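Local coordinates for protein glucosamine-6-phosphate deaminase (Bacillus subtilis, PDB 2BKX) that is an enzyme of Rossmann-like alpha/beta architecture that holds a fructose-6-phosphate molecule in its pocket, at residues N55-N60 with H91-P96; D29-L34 with D121-T126; Q14-I19 with R192-I197; K2-Q7 with T230-R235. One frame throughout, in Å; residues are numbered along the deposited sequence. Where two conformers were deposited one is given.

Interaction 1. Residues N55-N60 with H91-P96; sequences NLSFQN and HIDSKP
The carboxylate of D93 is gripped by three groups of the facing loop, and two of them share its OD2. S57 OG donates to D93 OD2 at 2.8 Å from the syn side, whereas Q59 NE2 reaches D93 OD2 from the anti side in a longer, bent bond of 3.3 Å; both approach from the same face of the carboxylate. The other oxygen, D93 OD1, accepts from F58 N at 2.7 Å along a nearly straight N-H (167°). S57 OG also plays acceptor to Q59 N at 3.2 Å, closing an ST turn, so the turn and the aspartate brace the same three residues.

These loops occupy equivalent places in an alpha/beta fold: 55-60 joins helix 41-53 to strand 62-69, while the loop segment 91-96 leads from helix 80-89 toward strand 99-100, a parallel neighbour of 62-69. The contact thus ties together two successive helix-to-strand connections.

Beside the polar grip lies the F58 ring. I92 CG2 sits over one of its faces, 3.9 Å from the F58 ring centroid and displaced toward the rim, in a CH-pi contact. D93 OD1 lies in plane at the edge of the ring, whose plane is turned 86° from that of the carboxylate. H51 of helix 41-53 adds a second ring beside F58.

At the far end K95 runs out extended and then bends at its last torsion (chi4 71°), which brings K95 NZ to Q59 O at 2.9 Å, above the carbonyl plane. A weak bond from K95 NZ to N60 OD1 gives the ammonium group a second acceptor on the same loop.

Interaction 2. Residues D29-L34 with D121-T126; sequences DAVLGL and DSLGDT
V31 turns its isopropyl group squarely onto the backbone of the 121-126 turn, and carbonyl oxygens meet it there. D125 O lies 3.6 Å from V31 CB and touches both methyls as well. CG1 stands anti to the backbone N of V31 (chi1 180°) and CG2 beside it, which separates their tasks: V31 CG2 rests on L123, 3.7 Å from L123 O and close to L123 CB, while V31 CG1 faces T126, at 4.0 Å from T126 CG2.

T126 approaches from the flank. Its methyl, anti to its own carbonyl carbon, extends along the strand to G33, where T126 CG2 comes to 3.9 Å from G33 N. Glycine has no side chain to intervene, and the methyl lies directly against the main chain. The hydroxyl of T126 branches off in another direction and is hydrogen-bonded to S190. L123 carries the apolar surface onward to V64 of strand 62-69. No hydrogen bond links the two segments, and they meet through van der Waals contact; just beyond T126, D127 takes the N-H of V31.

The turn that offers these surfaces is a Schellman motif: G124, with a positive phi of 92°, leaves the helical path, and G124 N bonds back to D121 O. It closes helix 109-122 and directs the chain into strand 128-131, the parallel neighbour of strand 31-34, as in the helix-to-strand returns of a Rossmann-like sheet.

Interaction 3. Residues Q14-I19 with R192-I197; sequences QIAARI and RILLLI
Apolar contacts between helix 9-26 and the strand it packs on centre on A16 and I19, one helical turn apart. A16 presents only a methyl: A16 CB is 3.8 Å from L196 CD2 and 4.0 Å from L194 CD2, settled between two leucines that point from the same face of the strand. L194 divides its branches. Its CD2 goes to A16 and also lies against the carbonyl oxygen of that residue, while L194 CD1 meets I19 CD1 at 4.1 Å.

The helix runs nearly antiparallel to the strand, at 164° between their directions and with the segment axes 10.3 Å apart. This is the helix of a beta-alpha-beta crossover: it leaves strand 2-6 and returns to the same sheet at parallel strand 31-34, passing over the intervening strands, among them 193-197. L232 of strand 229-234 touches A16 on the same surface, and T43 of helix 41-53 reaches both A16 and L196.

A different kind of contact, alkyl against guanidinium, closes the end of the interface. R192 is extended from CG to NE, which carries its flat head out to the helix. I19 CG2 lies over one face of that head, 3.6 Å from R192 CZ and shifted toward the rim, and the two side chains cross at about a right angle. The methyl covers the face and not the in-plane N-H groups. The split at I19 follows from its first torsion (chi1 -68°): CG2, anti to the backbone N, serves the arginine, and the CG1 branch continues to L194.

Interaction 4. Residues K2-Q7 with T230-R235; sequences KVMECQ and TVLIDR
Two parallel strands, one from each end of the chain, pair here at the margin of the central alpha/beta sheet. Strand 2-6 lies against strand 229-234, with K2 opposite T230 and E5 opposite I233. The backbone bonds follow the parallel pattern, from V231 N to K2 O (2.8 Å), M4 N to V231 O, I233 N to M4 O, and C6 N to I233 O (2.8 Å).

On the face of V3, V231, E5 and I233, V3 CG1 touches I233 CD1 at 3.5 Å, and L210 and V206 of helix 203-211 approach these residues. On the other face, next to helix 9-26, C6 SG rests 4.1 Å from L232 CB.

Past the strands, R235 bends at chi2 (-70°) and folds back over E5. E5 OE2 forms a salt bridge with R235 NH2 at 2.6 Å, and E5 CG stands 3.7 Å above the centre of the R235 guanidinium plane. The carboxylate and guanidinium planes are 66° apart, so the ions do not meet as a flat, two-pronged pair. R235 NE adds a weak bond to C6 O. With E5 OE1 bridged to R241, the glutamate joins two arginines of the C-terminal tail, which probably favours its charged form.

In the fold
The four contacts follow one sheet and its connections, and they are nested along the chain: interaction 4 encloses interaction 3, which encloses 2, which encloses 1. Interactions 3 and 4 are the nearest pair, with centres 9 Å apart, and their strands 193-197 and 229-234 lie side by side in the sheet; L195 O and L232 N, 2.8 Å apart, probably form a hydrogen bond. Helix 9-26 then leads from interaction 4 through 3 to strand 31-34 of interaction 2. Interaction 1 touches interaction 2 where N60 O packs on D29 CB at 3.8 Å. The bound fructose-6-phosphate lies about 7 Å from the side chain of L196, 10 Å from G33 and 11 Å from the side chain of D234.

Interaction 1. Residues N55-N60 with H91-P96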
loop_
_atom_site.group_PDB
_atom_site.type_symbol
_atom_site.label_atom_id
_atom_site.label_comp_id
_atom_site.label_asym_id
_atom_site.label_seq_id
_atom_site.Cartn_x
_atom_site.Cartn_y
_atom_site.Cartn_z
ATOM N N ASN A 55 3.904 4.524 -24.071
ATOM C CA ASN A 55 5.327 4.736 -23.994
ATOM C C ASN A 55 5.645 5.458 -22.684
ATOM O O ASN A 55 6.502 6.327 -22.613
ATOM C CB ASN A 55 5.776 5.534 -25.232
ATOM C CG ASN A 55 7.267 5.442 -25.529
ATOM O OD1 ASN A 55 8.006 4.596 -25.015
ATOM N ND2 ASN A 55 7.724 6.382 -26.398
ATOM N N LEU A 56 4.926 5.085 -21.617
ATOM C CA LEU A 56 5.136 5.671 -20.329
ATOM C C LEU A 56 6.439 5.169 -19.732
ATOM O O LEU A 56 6.629 3.970 -19.620
ATOM C CB LEU A 56 3.961 5.278 -19.388
ATOM C CG LEU A 56 4.060 5.741 -17.940
ATOM C CD1 LEU A 56 4.068 7.243 -17.758
ATOM C CD2 LEU A 56 2.962 5.079 -17.072
ATOM N N SER A 57 7.320 6.088 -19.335
ATOM C CA SER A 57 8.658 5.744 -18.805
ATOM C C SER A 57 8.737 5.857 -17.288
ATOM O O SER A 57 8.276 6.817 -16.685
ATOM C CB SER A 57 9.730 6.655 -19.374
ATOM O OG SER A 57 11.028 6.291 -18.859
ATOM N N PHE A 58 9.415 4.903 -16.677
ATOM C CA PHE A 58 9.652 4.866 -15.248
ATOM C C PHE A 58 11.125 5.146 -14.907
ATOM O O PHE A 58 11.591 4.902 -13.806
ATOM C CB PHE A 58 9.189 3.498 -14.720
ATOM C CG PHE A 58 7.709 3.160 -15.040
ATOM C CD1 PHE A 58 7.336 2.649 -16.273
ATOM C CD2 PHE A 58 6.721 3.281 -14.066
ATOM C CE1 PHE A 58 5.975 2.337 -16.558
ATOM C CE2 PHE A 58 5.373 2.980 -14.353
ATOM C CZ PHE A 58 5.014 2.504 -15.588
ATOM N N GLN A 59 11.879 5.683 -15.871
ATOM C CA GLN A 59 13.328 5.773 -15.721
ATOM C C GLN A 59 13.844 6.566 -14.526
ATOM O O GLN A 59 14.909 6.270 -13.988
ATOM C CB GLN A 59 13.982 6.294 -17.024
ATOM C CG GLN A 59 13.993 5.234 -18.079
ATOM C CD GLN A 59 14.854 5.521 -19.278
ATOM O OE1 GLN A 59 15.652 6.473 -19.300
ATOM N NE2 GLN A 59 14.719 4.666 -20.289
ATOM N N ASN A 60 13.111 7.588 -14.110
ATOM C CA ASN A 60 13.618 8.427 -13.042
ATOM C C ASN A 60 12.835 8.323 -11.743
ATOM O O ASN A 60 13.120 9.081 -10.798
ATOM C CB ASN A 60 13.784 9.874 -13.516
ATOM C CG ASN A 60 14.939 9.992 -14.485
ATOM O OD1 ASN A 60 16.106 9.937 -14.078
ATOM N ND2 ASN A 60 14.629 10.060 -15.757
ATOM N N HIS A 91 9.008 -5.524 -15.231
ATOM C CA HIS A 91 8.277 -5.198 -16.433
ATOM C C HIS A 91 8.431 -3.747 -16.854
ATOM O O HIS A 91 7.866 -3.361 -17.878
ATOM C CB HIS A 91 6.773 -5.498 -16.207
ATOM C CG HIS A 91 6.472 -6.929 -15.958
ATOM N ND1 HIS A 91 6.760 -7.920 -16.868
ATOM C CD2 HIS A 91 5.874 -7.544 -14.904
ATOM C CE1 HIS A 91 6.387 -9.089 -16.371
ATOM N NE2 HIS A 91 5.844 -8.889 -15.182
ATOM N N ILE A 92 9.189 -2.948 -16.117
ATOM C CA ILE A 92 9.319 -1.525 -16.377
ATOM C C ILE A 92 10.784 -1.106 -16.537
ATOM O O ILE A 92 11.694 -1.870 -16.220
ATOM C CB ILE A 92 8.641 -0.674 -15.251
ATOM C CG1 ILE A 92 9.305 -0.905 -13.895
ATOM C CG2 ILE A 92 7.148 -1.004 -15.177
ATOM C CD1 ILE A 92 8.755 -0.014 -12.792
ATOM N N ASP A 93 11.009 0.123 -17.001
ATOM C CA ASP A 93 12.355 0.623 -17.307
ATOM C C ASP A 93 12.869 1.522 -16.209
ATOM O O ASP A 93 13.536 2.533 -16.457
ATOM C CB ASP A 93 12.351 1.383 -18.665
ATOM C CG ASP A 93 11.473 2.661 -18.652
ATOM O OD1 ASP A 93 10.522 2.739 -17.850
ATOM O OD2 ASP A 93 11.734 3.595 -19.454
ATOM N N SER A 94 12.608 1.143 -14.963
ATOM C CA SER A 94 13.118 1.885 -13.813
ATOM C C SER A 94 14.597 1.615 -13.563
ATOM O O SER A 94 15.168 0.715 -14.166
ATOM C CB SER A 94 12.284 1.499 -12.593
ATOM O OG SER A 94 12.435 0.131 -12.339
ATOM N N LYS A 95 15.199 2.362 -12.645
ATOM C CA LYS A 95 16.508 2.002 -12.086
ATOM C C LYS A 95 16.265 1.123 -10.868
ATOM O O LYS A 95 15.741 1.588 -9.847
ATOM C CB LYS A 95 17.297 3.237 -11.656
ATOM C CG LYS A 95 17.663 4.183 -12.788
ATOM C CD LYS A 95 18.548 5.307 -12.246
ATOM C CE LYS A 95 18.825 6.340 -13.324
ATOM N NZ LYS A 95 17.619 7.140 -13.656
ATOM N N PRO A 96 16.628 -0.168 -10.943
ATOM C CA PRO A 96 16.316 -1.072 -9.829
ATOM C C PRO A 96 16.774 -0.634 -8.448
ATOM O O PRO A 96 16.143 -0.992 -7.463
ATOM C CB PRO A 96 16.968 -2.394 -10.255
ATOM C CG PRO A 96 16.962 -2.354 -11.740
ATOM C CD PRO A 96 17.193 -0.910 -12.096
HETATM O O HOH W 1 9.315 4.086 -21.743
HETATM O O HOH W 2 14.113 4.748 -11.671
#

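Interaction 2. Residues D29-L34 with D121-T126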
loop_
_atom_site.group_PDB
_atom_site.type_symbol
_atom_site.label_atom_id
_atom_site.label_comp_id
_atom_site.label_asym_id
_atom_site.label_seq_id
_atom_site.Cartn_x
_atom_site.Cartn_y
_atom_site.Cartn_z
ATOM N N ASP A 29 10.921 12.340 -11.611
ATOM C CA ASP A 29 11.658 11.925 -10.436
ATOM C C ASP A 29 10.759 11.785 -9.192
ATOM O O ASP A 29 11.212 11.879 -8.035
ATOM C CB ASP A 29 12.821 12.865 -10.200
ATOM C CG ASP A 29 12.383 14.256 -9.833
ATOM O OD1 ASP A 29 11.276 14.648 -10.221
ATOM O OD2 ASP A 29 13.169 14.987 -9.198
ATOM N N ALA A 30 9.494 11.495 -9.446
ATOM C CA ALA A 30 8.549 11.267 -8.366
ATOM C C ALA A 30 8.972 10.114 -7.507
ATOM O O ALA A 30 9.641 9.192 -7.963
ATOM C CB ALA A 30 7.173 11.020 -8.873
ATOM N N VAL A 31 8.586 10.205 -6.242
ATOM C CA VAL A 31 8.704 9.163 -5.269
ATOM C C VAL A 31 7.301 8.571 -5.085
ATOM O O VAL A 31 6.393 9.265 -4.621
ATOM C CB VAL A 31 9.231 9.698 -3.909
ATOM C CG1 VAL A 31 9.330 8.550 -2.917
ATOM C CG2 VAL A 31 10.606 10.361 -4.117
ATOM N N LEU A 32 7.141 7.308 -5.451
ATOM C CA LEU A 32 5.849 6.656 -5.341
ATOM C C LEU A 32 5.866 5.737 -4.141
ATOM O O LEU A 32 6.730 4.865 -4.028
ATOM C CB LEU A 32 5.539 5.786 -6.582
ATOM C CG LEU A 32 5.775 6.388 -7.966
ATOM C CD1 LEU A 32 5.460 5.315 -8.996
ATOM C CD2 LEU A 32 4.955 7.649 -8.163
ATOM N N GLY A 33 4.865 5.874 -3.285
ATOM C CA GLY A 33 4.625 4.916 -2.227
ATOM C C GLY A 33 3.722 3.833 -2.742
ATOM O O GLY A 33 2.674 4.158 -3.298
ATOM N N LEU A 34 4.104 2.558 -2.560
ATOM C CA LEU A 34 3.416 1.457 -3.207
ATOM C C LEU A 34 2.955 0.432 -2.174
ATOM O O LEU A 34 3.445 0.388 -1.050
ATOM C CB LEU A 34 4.338 0.805 -4.249
ATOM C CG LEU A 34 4.714 1.750 -5.407
ATOM C CD1 LEU A 34 5.662 0.985 -6.339
ATOM C CD2 LEU A 34 3.504 2.258 -6.179
ATOM N N ASP A 121 12.369 9.970 4.646
ATOM C CA ASP A 121 12.531 11.412 4.839
ATOM C C ASP A 121 13.524 12.006 3.870
ATOM O O ASP A 121 13.275 13.059 3.283
ATOM C CB ASP A 121 12.961 11.725 6.264
ATOM C CG ASP A 121 13.084 13.229 6.521
ATOM O OD1 ASP A 121 12.102 13.801 6.993
ATOM O OD2 ASP A 121 14.133 13.838 6.246
ATOM N N SER A 122 14.629 11.311 3.667
ATOM C CA SER A 122 15.675 11.831 2.797
ATOM C C SER A 122 15.245 11.924 1.334
ATOM O O SER A 122 15.774 12.727 0.550
ATOM C CB SER A 122 16.937 11.004 2.920
ATOM O OG SER A 122 16.859 9.840 2.113
ATOM N N LEU A 123 14.272 11.098 0.966
ATOM C CA LEU A 123 13.760 11.121 -0.405
ATOM C C LEU A 123 12.867 12.300 -0.670
ATOM O O LEU A 123 12.508 12.544 -1.817
ATOM C CB LEU A 123 13.044 9.812 -0.728
ATOM C CG LEU A 123 13.919 8.577 -0.678
ATOM C CD1 LEU A 123 13.038 7.302 -0.789
ATOM C CD2 LEU A 123 14.967 8.623 -1.741
ATOM N N GLY A 124 12.497 13.025 0.374
ATOM C CA GLY A 124 11.536 14.092 0.265
ATOM C C GLY A 124 10.109 13.667 0.514
ATOM O O GLY A 124 9.194 14.356 0.124
ATOM N N ASP A 125 9.912 12.539 1.190
ATOM C CA ASP A 125 8.588 11.962 1.438
ATOM C C ASP A 125 8.056 11.450 0.091
ATOM O O ASP A 125 8.724 11.597 -0.938
ATOM C CB ASP A 125 7.556 12.950 2.033
ATOM C CG ASP A 125 8.104 13.845 3.147
ATOM O OD1 ASP A 125 8.755 13.351 4.097
ATOM O OD2 ASP A 125 7.813 15.072 3.094
ATOM N N THR A 126 6.860 10.852 0.076
ATOM C CA THR A 126 6.248 10.423 -1.193
ATOM C C THR A 126 5.415 11.509 -1.911
ATOM O O THR A 126 4.748 12.353 -1.255
ATOM C CB THR A 126 5.407 9.161 -0.945
ATOM O OG1 THR A 126 4.324 9.493 -0.065
ATOM C CG2 THR A 126 6.253 8.080 -0.330
#

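Interaction 3. Residues Q14-I19 with R192-I197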
loop_
_atom_site.group_PDB
_atom_site.type_symbol
_atom_site.label_atom_id
_atom_site.label_comp_id
_atom_site.label_asym_id
_atom_site.label_seq_id
_atom_site.Cartn_x
_atom_site.Cartn_y
_atom_site.Cartn_z
ATOM N N GLN A 14 -8.048 0.825 -13.825
ATOM C CA GLN A 14 -7.746 1.802 -14.861
ATOM C C GLN A 14 -7.525 3.189 -14.274
ATOM O O GLN A 14 -6.565 3.895 -14.633
ATOM C CB GLN A 14 -8.885 1.825 -15.902
ATOM C CG GLN A 14 -8.736 2.893 -17.007
ATOM C CD GLN A 14 -10.058 3.380 -17.640
ATOM O OE1 GLN A 14 -10.091 3.733 -18.838
ATOM N NE2 GLN A 14 -11.122 3.449 -16.850
ATOM N N ILE A 15 -8.453 3.613 -13.445
ATOM C CA ILE A 15 -8.401 4.946 -12.847
ATOM C C ILE A 15 -7.175 5.080 -11.948
ATOM O O ILE A 15 -6.460 6.073 -12.009
ATOM C CB ILE A 15 -9.705 5.251 -12.065
ATOM C CG1 ILE A 15 -10.871 5.276 -13.037
ATOM C CG2 ILE A 15 -9.567 6.571 -11.313
ATOM C CD1 ILE A 15 -12.241 5.373 -12.411
ATOM N N ALA A 16 -6.883 4.046 -11.165
ATOM C CA ALA A 16 -5.711 4.078 -10.285
ATOM C C ALA A 16 -4.430 4.172 -11.082
ATOM O O ALA A 16 -3.504 4.890 -10.713
ATOM C CB ALA A 16 -5.720 2.829 -9.388
ATOM N N ALA A 17 -4.333 3.390 -12.149
ATOM C CA ALA A 17 -3.143 3.438 -12.975
ATOM C C ALA A 17 -2.978 4.810 -13.611
ATOM O O ALA A 17 -1.865 5.334 -13.691
ATOM C CB ALA A 17 -3.183 2.346 -14.003
ATOM N N ARG A 18 -4.085 5.397 -14.027
ATOM C CA ARG A 18 -4.021 6.728 -14.639
ATOM C C ARG A 18 -3.535 7.791 -13.649
ATOM O O ARG A 18 -2.673 8.641 -13.980
ATOM C CB ARG A 18 -5.385 7.080 -15.239
ATOM C CG ARG A 18 -5.473 8.476 -15.858
ATOM C CD ARG A 18 -4.494 8.673 -16.987
ATOM N NE ARG A 18 -4.785 7.740 -18.063
ATOM C CZ ARG A 18 -3.966 7.440 -19.051
ATOM N NH1 ARG A 18 -2.756 7.964 -19.098
ATOM N NH2 ARG A 18 -4.360 6.574 -19.974
ATOM N N ILE A 19 -4.056 7.758 -12.421
ATOM C CA ILE A 19 -3.640 8.709 -11.386
ATOM C C ILE A 19 -2.154 8.540 -11.063
ATOM O O ILE A 19 -1.401 9.532 -10.936
ATOM C CB ILE A 19 -4.465 8.569 -10.114
ATOM C CG1 ILE A 19 -5.923 9.022 -10.359
ATOM C CG2 ILE A 19 -3.831 9.315 -8.951
ATOM C CD1 ILE A 19 -6.924 8.605 -9.300
ATOM N N ARG A 192 -0.053 13.056 -1.498
ATOM C CA ARG A 192 -1.309 12.620 -2.093
ATOM C C ARG A 192 -1.517 11.156 -1.756
ATOM O O ARG A 192 -0.577 10.374 -1.900
ATOM C CB ARG A 192 -1.270 12.767 -3.619
ATOM C CG ARG A 192 -2.554 12.490 -4.288
ATOM C CD ARG A 192 -2.508 12.704 -5.774
ATOM N NE ARG A 192 -3.847 12.460 -6.318
ATOM C CZ ARG A 192 -4.171 12.593 -7.589
ATOM N NH1 ARG A 192 -3.265 12.929 -8.478
ATOM N NH2 ARG A 192 -5.418 12.370 -7.959
ATOM N N ILE A 193 -2.733 10.808 -1.329
ATOM C CA ILE A 193 -3.045 9.429 -0.990
ATOM C C ILE A 193 -4.084 8.878 -1.952
ATOM O O ILE A 193 -5.043 9.571 -2.276
ATOM C CB ILE A 193 -3.487 9.306 0.486
ATOM C CG1 ILE A 193 -2.227 9.600 1.395
ATOM C CG2 ILE A 193 -4.031 7.907 0.813
ATOM C CD1 ILE A 193 -2.459 9.769 2.803
ATOM N N LEU A 194 -3.866 7.647 -2.403
ATOM C CA LEU A 194 -4.800 6.940 -3.278
ATOM C C LEU A 194 -5.115 5.598 -2.601
ATOM O O LEU A 194 -4.259 4.717 -2.565
ATOM C CB LEU A 194 -4.175 6.741 -4.667
ATOM C CG LEU A 194 -5.009 5.920 -5.643
ATOM C CD1 LEU A 194 -6.382 6.520 -5.825
ATOM C CD2 LEU A 194 -4.265 5.738 -6.992
ATOM N N LEU A 195 -6.319 5.508 -2.031
ATOM C CA LEU A 195 -6.790 4.332 -1.308
ATOM C C LEU A 195 -7.705 3.540 -2.235
ATOM O O LEU A 195 -8.693 4.057 -2.748
ATOM C CB LEU A 195 -7.495 4.735 -0.008
ATOM C CG LEU A 195 -8.209 3.629 0.751
ATOM C CD1 LEU A 195 -7.265 2.549 1.207
ATOM C CD2 LEU A 195 -8.938 4.227 1.927
ATOM N N LEU A 196 -7.364 2.263 -2.429
ATOM C CA LEU A 196 -8.087 1.368 -3.316
ATOM C C LEU A 196 -8.830 0.322 -2.473
ATOM O O LEU A 196 -8.250 -0.303 -1.609
ATOM C CB LEU A 196 -7.104 0.626 -4.225
ATOM C CG LEU A 196 -6.133 1.501 -5.001
ATOM C CD1 LEU A 196 -5.180 0.671 -5.857
ATOM C CD2 LEU A 196 -6.884 2.522 -5.833
ATOM N N ILE A 197 -10.097 0.103 -2.799
ATOM C CA ILE A 197 -10.940 -0.808 -2.034
ATOM C C ILE A 197 -11.831 -1.589 -2.977
ATOM O O ILE A 197 -12.662 -1.000 -3.692
ATOM C CB ILE A 197 -11.798 -0.102 -0.981
ATOM C CG1 ILE A 197 -10.993 0.911 -0.171
ATOM C CG2 ILE A 197 -12.358 -1.180 -0.025
ATOM C CD1 ILE A 197 -11.786 1.694 0.863
#

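Interaction 4. Residues K2-Q7 with T230-R235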
loop_
_atom_site.group_PDB
_atom_site.type_symbol
_atom_site.label_atom_id
_atom_site.label_comp_id
_atom_site.label_asym_id
_atom_site.label_seq_id
_atom_site.Cartn_x
_atom_site.Cartn_y
_atom_site.Cartn_z
ATOM N N LYS A 2 -11.984 12.562 -1.367
ATOM C CA LYS A 2 -12.794 12.334 -2.586
ATOM C C LYS A 2 -13.078 10.857 -2.753
ATOM O O LYS A 2 -12.156 10.077 -2.840
ATOM C CB LYS A 2 -12.078 12.883 -3.829
ATOM C CG LYS A 2 -12.759 12.611 -5.169
ATOM C CD LYS A 2 -11.962 13.201 -6.342
ATOM C CE LYS A 2 -12.579 12.899 -7.719
ATOM N NZ LYS A 2 -13.982 12.430 -7.591
ATOM N N VAL A 3 -14.344 10.481 -2.749
ATOM C CA VAL A 3 -14.743 9.089 -2.902
ATOM C C VAL A 3 -15.324 8.890 -4.272
ATOM O O VAL A 3 -16.237 9.605 -4.670
ATOM C CB VAL A 3 -15.751 8.665 -1.805
ATOM C CG1 VAL A 3 -16.120 7.204 -1.936
ATOM C CG2 VAL A 3 -15.173 8.933 -0.431
ATOM N N MET A 4 -14.793 7.915 -5.003
ATOM C CA MET A 4 -15.210 7.631 -6.380
ATOM C C MET A 4 -15.681 6.158 -6.422
ATOM O O MET A 4 -14.866 5.246 -6.230
ATOM C CB MET A 4 -13.972 7.770 -7.263
ATOM C CG MET A 4 -13.989 8.781 -8.387
ATOM S SD MET A 4 -13.854 7.896 -9.978
ATOM C CE MET A 4 -13.505 9.243 -11.095
ATOM N N GLU A 5 -16.971 5.912 -6.646
ATOM C CA GLU A 5 -17.462 4.563 -6.858
ATOM C C GLU A 5 -17.129 4.177 -8.294
ATOM O O GLU A 5 -17.277 4.961 -9.239
ATOM C CB GLU A 5 -18.982 4.425 -6.593
ATOM C CG GLU A 5 -19.384 2.980 -6.165
ATOM C CD GLU A 5 -20.837 2.867 -5.647
ATOM O OE1 GLU A 5 -21.216 3.583 -4.689
ATOM O OE2 GLU A 5 -21.570 2.019 -6.194
ATOM N N CYS A 6 -16.626 2.964 -8.433
ATOM C CA CYS A 6 -16.209 2.372 -9.705
ATOM C C CYS A 6 -17.144 1.211 -9.977
ATOM O O CYS A 6 -17.489 0.475 -9.067
ATOM C CB CYS A 6 -14.763 1.847 -9.590
ATOM S SG CYS A 6 -13.595 3.196 -9.195
ATOM N N GLN A 7 -17.505 1.008 -11.242
ATOM C CA GLN A 7 -18.459 -0.028 -11.617
ATOM C C GLN A 7 -17.889 -1.428 -11.431
ATOM O O GLN A 7 -18.619 -2.376 -11.103
ATOM C CB GLN A 7 -18.832 0.146 -13.095
ATOM C CG GLN A 7 -20.292 0.240 -13.375
ATOM C CD GLN A 7 -20.594 0.541 -14.861
ATOM O OE1 GLN A 7 -21.078 -0.321 -15.586
ATOM N NE2 GLN A 7 -20.269 1.768 -15.306
ATOM N N THR A 230 -7.853 10.356 -2.269
ATOM C CA THR A 230 -8.828 9.842 -3.206
ATOM C C THR A 230 -9.050 8.387 -2.826
ATOM O O THR A 230 -8.109 7.638 -2.645
ATOM C CB THR A 230 -8.313 9.952 -4.622
ATOM O OG1 THR A 230 -8.103 11.323 -4.928
ATOM C CG2 THR A 230 -9.241 9.332 -5.669
ATOM N N VAL A 231 -10.313 7.984 -2.759
ATOM C CA VAL A 231 -10.692 6.619 -2.390
ATOM C C VAL A 231 -11.505 6.038 -3.534
ATOM O O VAL A 231 -12.583 6.565 -3.862
ATOM C CB VAL A 231 -11.527 6.560 -1.079
ATOM C CG1 VAL A 231 -11.763 5.126 -0.703
ATOM C CG2 VAL A 231 -10.898 7.356 0.044
ATOM N N LEU A 232 -10.997 4.954 -4.124
ATOM C CA LEU A 232 -11.682 4.275 -5.210
ATOM C C LEU A 232 -12.319 3.031 -4.638
ATOM O O LEU A 232 -11.625 2.224 -4.012
ATOM C CB LEU A 232 -10.731 3.932 -6.347
ATOM C CG LEU A 232 -9.943 5.079 -6.952
ATOM C CD1 LEU A 232 -9.065 4.511 -8.075
ATOM C CD2 LEU A 232 -10.793 6.211 -7.432
ATOM N N ILE A 233 -13.640 2.875 -4.841
ATOM C CA ILE A 233 -14.376 1.769 -4.216
ATOM C C ILE A 233 -15.213 1.107 -5.288
ATOM O O ILE A 233 -16.016 1.785 -5.919
ATOM C CB ILE A 233 -15.298 2.293 -3.118
ATOM C CG1 ILE A 233 -14.513 3.176 -2.111
ATOM C CG2 ILE A 233 -15.957 1.155 -2.371
ATOM C CD1 ILE A 233 -15.351 3.899 -1.043
ATOM N N ASP A 234 -15.039 -0.191 -5.492
ATOM C CA ASP A 234 -15.901 -0.882 -6.449
ATOM C C ASP A 234 -17.273 -1.205 -5.860
ATOM O O ASP A 234 -17.528 -0.975 -4.685
ATOM C CB ASP A 234 -15.216 -2.042 -7.134
ATOM C CG ASP A 234 -15.011 -3.247 -6.272
ATOM O OD1 ASP A 234 -15.567 -3.358 -5.149
ATOM O OD2 ASP A 234 -14.294 -4.148 -6.766
ATOM N N ARG A 235 -18.195 -1.681 -6.698
ATOM C CA ARG A 235 -19.612 -1.846 -6.306
ATOM C C ARG A 235 -19.749 -2.790 -5.127
ATOM O O ARG A 235 -20.486 -2.549 -4.191
ATOM C CB ARG A 235 -20.455 -2.319 -7.501
ATOM C CG ARG A 235 -20.442 -1.343 -8.619
ATOM C CD ARG A 235 -21.201 -0.074 -8.341
ATOM N NE ARG A 235 -20.746 1.019 -9.204
ATOM C CZ ARG A 235 -21.341 2.202 -9.321
ATOM N NH1 ARG A 235 -20.821 3.114 -10.145
ATOM N NH2 ARG A 235 -22.432 2.490 -8.612
#